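Local coordinates for putative uncharacterized protein (Ustilago maydis, PDB 4GNX), which is a chain of replication protein A that binds single-stranded DNA through an OB-fold domain, probably protecting exposed strands during DNA replication and repair, at residues I48-A52 with T53-Y57; K98-N102 with R103-S107. All blocks are in the same frame, centred on the assembly; numbering follows the deposited sequence.

Interaction 1 of 2, residues I48-A52 with T53-Y57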
loop_
_atom_site.group_PDB
_atom_site.type_symbol
_atom_site.label_atom_id
_atom_site.label_comp_id
_atom_site.label_asym_id
_atom_site.label_seq_id
_atom_site.Cartn_x
_atom_site.Cartn_y
_atom_site.Cartn_z
ATOM N N ILE B 48 7.234 9.750 -32.858
ATOM C CA ILE B 48 7.836 8.449 -33.089
ATOM C C ILE B 48 8.731 8.509 -34.314
ATOM O O ILE B 48 8.269 8.711 -35.430
ATOM C CB ILE B 48 6.788 7.329 -33.290
ATOM C CG1 ILE B 48 5.796 7.268 -32.132
ATOM C CG2 ILE B 48 7.479 5.985 -33.438
ATOM C CD1 ILE B 48 4.609 6.358 -32.376
ATOM N N SER B 49 10.020 8.325 -34.093
ATOM C CA SER B 49 10.988 8.326 -35.171
ATOM C C SER B 49 11.572 6.923 -35.292
ATOM O O SER B 49 12.056 6.365 -34.310
ATOM C CB SER B 49 12.080 9.357 -34.887
ATOM O OG SER B 49 12.934 9.513 -36.003
ATOM N N ARG B 50 11.517 6.350 -36.490
ATOM C CA ARG B 50 11.949 4.972 -36.682
ATOM C C ARG B 50 13.258 4.884 -37.441
ATOM O O ARG B 50 13.399 5.456 -38.519
ATOM C CB ARG B 50 10.882 4.189 -37.426
ATOM C CG ARG B 50 10.922 2.685 -37.202
ATOM C CD ARG B 50 9.588 2.071 -37.605
ATOM N NE ARG B 50 8.481 2.897 -37.116
ATOM C CZ ARG B 50 7.641 2.550 -36.145
ATOM N NH1 ARG B 50 7.752 1.359 -35.563
ATOM N NH2 ARG B 50 6.676 3.391 -35.767
ATOM N N ASN B 51 14.209 4.152 -36.874
ATOM C CA ASN B 51 15.517 3.940 -37.496
ATOM C C ASN B 51 15.720 2.487 -37.893
ATOM O O ASN B 51 14.859 1.642 -37.641
ATOM C CB ASN B 51 16.622 4.368 -36.531
ATOM C CG ASN B 51 16.476 5.812 -36.086
ATOM O OD1 ASN B 51 16.982 6.728 -36.753
ATOM N ND2 ASN B 51 15.788 6.028 -34.959
ATOM N N ALA B 52 16.856 2.193 -38.515
ATOM C CA ALA B 52 17.233 0.807 -38.772
ATOM C C ALA B 52 17.524 0.089 -37.455
ATOM O O ALA B 52 17.110 -1.053 -37.254
ATOM C CB ALA B 52 18.432 0.734 -39.701
ATOM N N THR B 53 18.204 0.780 -36.546
ATOM C CA THR B 53 18.668 0.165 -35.307
ATOM C C THR B 53 17.678 0.261 -34.153
ATOM O O THR B 53 17.605 -0.651 -33.330
ATOM C CB THR B 53 20.000 0.778 -34.848
ATOM O OG1 THR B 53 19.833 2.194 -34.670
ATOM C CG2 THR B 53 21.096 0.500 -35.867
ATOM N N ASN B 54 16.922 1.357 -34.097
ATOM C CA ASN B 54 16.066 1.665 -32.939
ATOM C C ASN B 54 14.780 2.393 -33.296
ATOM O O ASN B 54 14.646 2.922 -34.393
ATOM C CB ASN B 54 16.837 2.516 -31.930
ATOM C CG ASN B 54 17.291 3.848 -32.511
ATOM O OD1 ASN B 54 16.619 4.866 -32.340
ATOM N ND2 ASN B 54 18.436 3.847 -33.209
ATOM N N VAL B 55 13.833 2.406 -32.362
ATOM C CA VAL B 55 12.663 3.276 -32.436
ATOM C C VAL B 55 12.781 4.339 -31.356
ATOM O O VAL B 55 12.886 4.016 -30.151
ATOM C CB VAL B 55 11.338 2.518 -32.200
ATOM C CG1 VAL B 55 10.160 3.490 -32.228
ATOM C CG2 VAL B 55 11.137 1.425 -33.230
ATOM N N ALA B 56 12.748 5.600 -31.775
ATOM C CA ALA B 56 12.803 6.713 -30.826
ATOM C C ALA B 56 11.429 7.347 -30.624
ATOM O O ALA B 56 10.775 7.727 -31.593
ATOM C CB ALA B 56 13.825 7.750 -31.264
ATOM N N TYR B 57 11.007 7.436 -29.361
ATOM C CA TYR B 57 9.744 8.064 -28.957
ATOM C C TYR B 57 10.050 9.331 -28.202
ATOM O O TYR B 57 10.979 9.361 -27.384
ATOM C CB TYR B 57 8.946 7.159 -28.023
ATOM C CG TYR B 57 8.680 5.800 -28.595
ATOM C CD1 TYR B 57 9.552 4.741 -28.336
ATOM C CD2 TYR B 57 7.568 5.565 -29.413
ATOM C CE1 TYR B 57 9.329 3.476 -28.867
ATOM C CE2 TYR B 57 7.323 4.302 -29.952
ATOM C CZ TYR B 57 8.207 3.254 -29.675
ATOM O OH TYR B 57 8.003 1.986 -30.181
#

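Interaction 2 of 2, residues K98-N102 with R103-S107. With nucleotides of chain G.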
loop_
_atom_site.group_PDB
_atom_site.type_symbol
_atom_site.label_atom_id
_atom_site.label_comp_id
_atom_site.label_asym_id
_atom_site.label_seq_id
_atom_site.Cartn_x
_atom_site.Cartn_y
_atom_site.Cartn_z
ATOM N N LYS B 98 20.425 6.931 -19.442
ATOM C CA LYS B 98 21.701 7.010 -20.151
ATOM C C LYS B 98 22.039 8.419 -20.599
ATOM O O LYS B 98 21.162 9.259 -20.838
ATOM C CB LYS B 98 21.754 6.036 -21.343
ATOM C CG LYS B 98 21.352 4.616 -20.979
ATOM C CD LYS B 98 22.239 3.547 -21.591
ATOM C CE LYS B 98 22.125 2.252 -20.783
ATOM N NZ LYS B 98 22.392 1.022 -21.594
ATOM N N SER B 99 23.332 8.667 -20.687
ATOM C CA SER B 99 23.825 9.931 -21.179
ATOM C C SER B 99 24.761 9.759 -22.367
ATOM O O SER B 99 25.639 8.894 -22.392
ATOM C CB SER B 99 24.519 10.725 -20.082
ATOM O OG SER B 99 24.810 12.028 -20.549
ATOM N N PHE B 100 24.522 10.600 -23.358
ATOM C CA PHE B 100 25.364 10.726 -24.523
ATOM C C PHE B 100 25.494 12.218 -24.703
ATOM O O PHE B 100 24.488 12.937 -24.700
ATOM C CB PHE B 100 24.732 10.066 -25.768
ATOM C CG PHE B 100 23.357 10.610 -26.158
ATOM C CD1 PHE B 100 23.201 11.422 -27.293
ATOM C CD2 PHE B 100 22.205 10.292 -25.414
ATOM C CE1 PHE B 100 21.942 11.911 -27.662
ATOM C CE2 PHE B 100 20.951 10.785 -25.782
ATOM C CZ PHE B 100 20.819 11.589 -26.909
ATOM N N GLN B 101 26.730 12.693 -24.791
ATOM C CA GLN B 101 26.969 14.041 -25.255
ATOM C C GLN B 101 26.063 15.054 -24.551
ATOM O O GLN B 101 25.347 15.804 -25.215
ATOM C CB GLN B 101 26.675 14.079 -26.752
ATOM C CG GLN B 101 26.813 12.730 -27.453
ATOM C CD GLN B 101 26.451 12.787 -28.927
ATOM O OE1 GLN B 101 27.254 12.420 -29.791
ATOM N NE2 GLN B 101 25.235 13.249 -29.225
ATOM N N ASN B 102 26.060 15.052 -23.220
ATOM C CA ASN B 102 25.257 16.009 -22.446
ATOM C C ASN B 102 23.722 15.846 -22.567
ATOM O O ASN B 102 22.962 16.632 -21.986
ATOM C CB ASN B 102 25.683 17.451 -22.784
ATOM C CG ASN B 102 25.392 18.438 -21.665
ATOM O OD1 ASN B 102 25.525 18.118 -20.478
ATOM N ND2 ASN B 102 25.012 19.659 -22.042
ATOM N N ARG B 103 23.263 14.834 -23.308
ATOM C CA ARG B 103 21.823 14.543 -23.389
ATOM C C ARG B 103 21.433 13.305 -22.595
ATOM O O ARG B 103 22.179 12.328 -22.537
ATOM C CB ARG B 103 21.350 14.377 -24.834
ATOM C CG ARG B 103 21.122 15.673 -25.603
ATOM C CD ARG B 103 20.284 15.416 -26.860
ATOM N NE ARG B 103 20.790 16.149 -28.029
ATOM C CZ ARG B 103 20.082 17.008 -28.763
ATOM N NH1 ARG B 103 18.813 17.267 -28.471
ATOM N NH2 ARG B 103 20.649 17.611 -29.797
ATOM N N ARG B 104 20.248 13.353 -22.004
ATOM C CA ARG B 104 19.744 12.249 -21.226
ATOM C C ARG B 104 18.581 11.623 -21.939
ATOM O O ARG B 104 17.677 12.312 -22.420
ATOM C CB ARG B 104 19.239 12.747 -19.885
ATOM C CG ARG B 104 20.325 13.145 -18.934
ATOM C CD ARG B 104 19.745 13.715 -17.666
ATOM N NE ARG B 104 20.834 14.214 -16.839
ATOM C CZ ARG B 104 20.736 14.431 -15.541
ATOM N NH1 ARG B 104 19.590 14.203 -14.921
ATOM N NH2 ARG B 104 21.774 14.867 -14.864
ATOM N N SER B 105 18.584 10.304 -21.976
ATOM C CA SER B 105 17.460 9.589 -22.537
ATOM C C SER B 105 17.353 8.236 -21.895
ATOM O O SER B 105 18.319 7.725 -21.339
ATOM C CB SER B 105 17.614 9.443 -24.049
ATOM O OG SER B 105 18.904 8.957 -24.328
ATOM N N ILE B 106 16.171 7.660 -21.985
ATOM C CA ILE B 106 15.952 6.341 -21.486
ATOM C C ILE B 106 16.282 5.325 -22.553
ATOM O O ILE B 106 15.798 5.411 -23.676
ATOM C CB ILE B 106 14.485 6.164 -21.086
ATOM C CG1 ILE B 106 14.099 7.177 -19.991
ATOM C CG2 ILE B 106 14.236 4.735 -20.633
ATOM C CD1 ILE B 106 15.153 7.371 -18.910
ATOM N N SER B 107 17.117 4.361 -22.205
ATOM C CA SER B 107 17.288 3.185 -23.047
ATOM C C SER B 107 16.335 2.117 -22.539
ATOM O O SER B 107 16.430 1.694 -21.387
ATOM C CB SER B 107 18.718 2.686 -22.995
ATOM O OG SER B 107 18.726 1.316 -23.297
ATOM P P DT G 25 22.792 6.762 -35.268
ATOM O OP1 DT G 25 22.002 5.513 -35.421
ATOM O OP2 DT G 25 23.132 7.566 -36.471
ATOM O "O5'" DT G 25 21.972 7.695 -34.267
ATOM C "C5'" DT G 25 22.129 9.127 -34.250
ATOM C "C4'" DT G 25 21.684 9.651 -32.905
ATOM O "O4'" DT G 25 22.200 8.781 -31.878
ATOM C "C3'" DT G 25 22.195 11.044 -32.542
ATOM O "O3'" DT G 25 21.228 12.044 -32.891
ATOM C "C2'" DT G 25 22.372 10.983 -31.031
ATOM C "C1'" DT G 25 22.224 9.502 -30.662
ATOM N N1 DT G 25 23.301 8.938 -29.811
ATOM C C2 DT G 25 22.961 7.968 -28.892
ATOM O O2 DT G 25 21.823 7.545 -28.757
ATOM N N3 DT G 25 24.010 7.511 -28.130
ATOM C C4 DT G 25 25.331 7.915 -28.194
ATOM O O4 DT G 25 26.162 7.416 -27.441
ATOM C C5 DT G 25 25.615 8.937 -29.176
ATOM C C7 DT G 25 27.018 9.433 -29.319
ATOM C C6 DT G 25 24.599 9.390 -29.926
ATOM P P DT G 21 15.593 -7.087 -22.344
ATOM O OP1 DT G 21 14.192 -7.581 -22.397
ATOM O OP2 DT G 21 16.689 -7.933 -22.884
ATOM O "O5'" DT G 21 15.622 -5.693 -23.117
ATOM C "C5'" DT G 21 15.825 -5.633 -24.544
ATOM C "C4'" DT G 21 16.952 -4.684 -24.882
ATOM O "O4'" DT G 21 16.839 -3.471 -24.098
ATOM C "C3'" DT G 21 18.362 -5.235 -24.648
ATOM O "O3'" DT G 21 19.169 -5.133 -25.838
ATOM C "C2'" DT G 21 18.878 -4.461 -23.442
ATOM C "C1'" DT G 21 18.042 -3.187 -23.402
ATOM N N1 DT G 21 17.673 -2.710 -22.046
ATOM C C2 DT G 21 18.339 -1.624 -21.516
ATOM O O2 DT G 21 19.237 -1.040 -22.103
ATOM N N3 DT G 21 17.918 -1.252 -20.262
ATOM C C4 DT G 21 16.918 -1.838 -19.505
ATOM O O4 DT G 21 16.652 -1.393 -18.392
ATOM C C5 DT G 21 16.258 -2.965 -20.126
ATOM C C7 DT G 21 15.162 -3.664 -19.384
ATOM C C6 DT G 21 16.661 -3.336 -21.349
#

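Interaction 1 of 2, residues I48-A52 with T53-Y57
Ile48 to Arg50 pair with Val55 to Tyr57 in the beta hairpin that joins the first two barrel strands of the OB fold, 38-50 and 54-60; the strand segments 48-50 and 54-57 run antiparallel, their directions 163° apart. Backbone bonds fix the register. In the hydrogen-bonded pair Ser49 and Ala56, each N reaches the other's O at 2.7 Å, and Asn51 N then binds Asn54 O at 2.8 Å where the hairpin turns.

Apolar contacts run along the face that carries Ile48, Arg50, Val55 and Tyr57. With CG1 beside the backbone N, Ile48 lies alongside the tyrosine, CG1 meeting CD2 of Tyr57 at 3.7 Å, while its CG2 branch rests against Val55 CG1 at 3.9 Å. The other valine branch, CG2, lies alongside the bent arginine chain, 4.1 Å from Arg50 NH1. Tyr57 OH hydrogen-bonds Gln70 on the next strand, which anchors the far end of the ring.

Polar side chains gather at the turn, where Thr53 also packs on a phosphate of the bound DNA. Asn51 and Asn54 lie side by side, their amide planes 31° apart, and Asn51 ND2 adds a weak bond to Asn54 O. Asn54 turns its own ND2 back along the chain to Thr53 OG1, 2.6 Å away and tilted 19° from the amide plane.

Interaction 2 of 2, residues K98-N102 with R103-S107
The Phe100 ring is held between DNA and protein: the thymine of DT25 of chain G lies over one face, with C2 3.7 Å above the ring plane, and Arg103 CB covers the opposite face. That CB sits 3.8 Å from the centroid of the Phe100 ring, a CH-pi contact displaced toward the rim. Arg103 CD follows along the CZ side, and the guanidinium beyond it lies nearly parallel to the ring, the planes 9° apart, but displaced from it. Ser105 OG meets the Phe100 edge, 3.1 Å from CE2. A chi1 of 58° puts the phenyl group between its own backbone N and carbonyl carbon, a torsion that brings the end of the ring closer to the partner strand.

This is the hairpin of the OB fold between the 90-100 and 103-108 strands, closed by a type I' turn from Phe100 to Arg103. Both backbone bonds of that pair form, Arg103 N to Phe100 O being 2.7 Å. Lys98 and Ser105 make a second hydrogen-bonded pair.

On the sheet face that carries Ser99 and Arg104, Ser99 OG gives a weak bond to Arg103 O, while Arg104 extends to Ala20 O. Gln101, at the turn, lays its amide against the DT25 methyl. Farther down the hairpin, the Lys98 chain runs alongside Ser107, CG to CB 3.8 Å, and Ser107 OG donates a 2.7 Å hydrogen bond to O2 of DT21 of chain G.

Interactions 1 and 2 are two hairpins of one OB barrel, in series along the chain, with centres 15 Å apart and nearest atoms about 7 Å apart. They do not touch. Strands 38-50 and 90-100 are neighbours, while strand 65-71 pairs with the second strand of each hairpin. Arg69 and Trp71 on that strand are touched by both hairpins: by Asn54 of interaction 1, and by Phe100, Ser105 and Ser107 of interaction 2. The single-stranded DNA meets both hairpins: 98-107 touches bases, whereas 48-57 comes within about 4 Å of it at the nearest atom, consistent with two loops flanking an OB-fold binding groove.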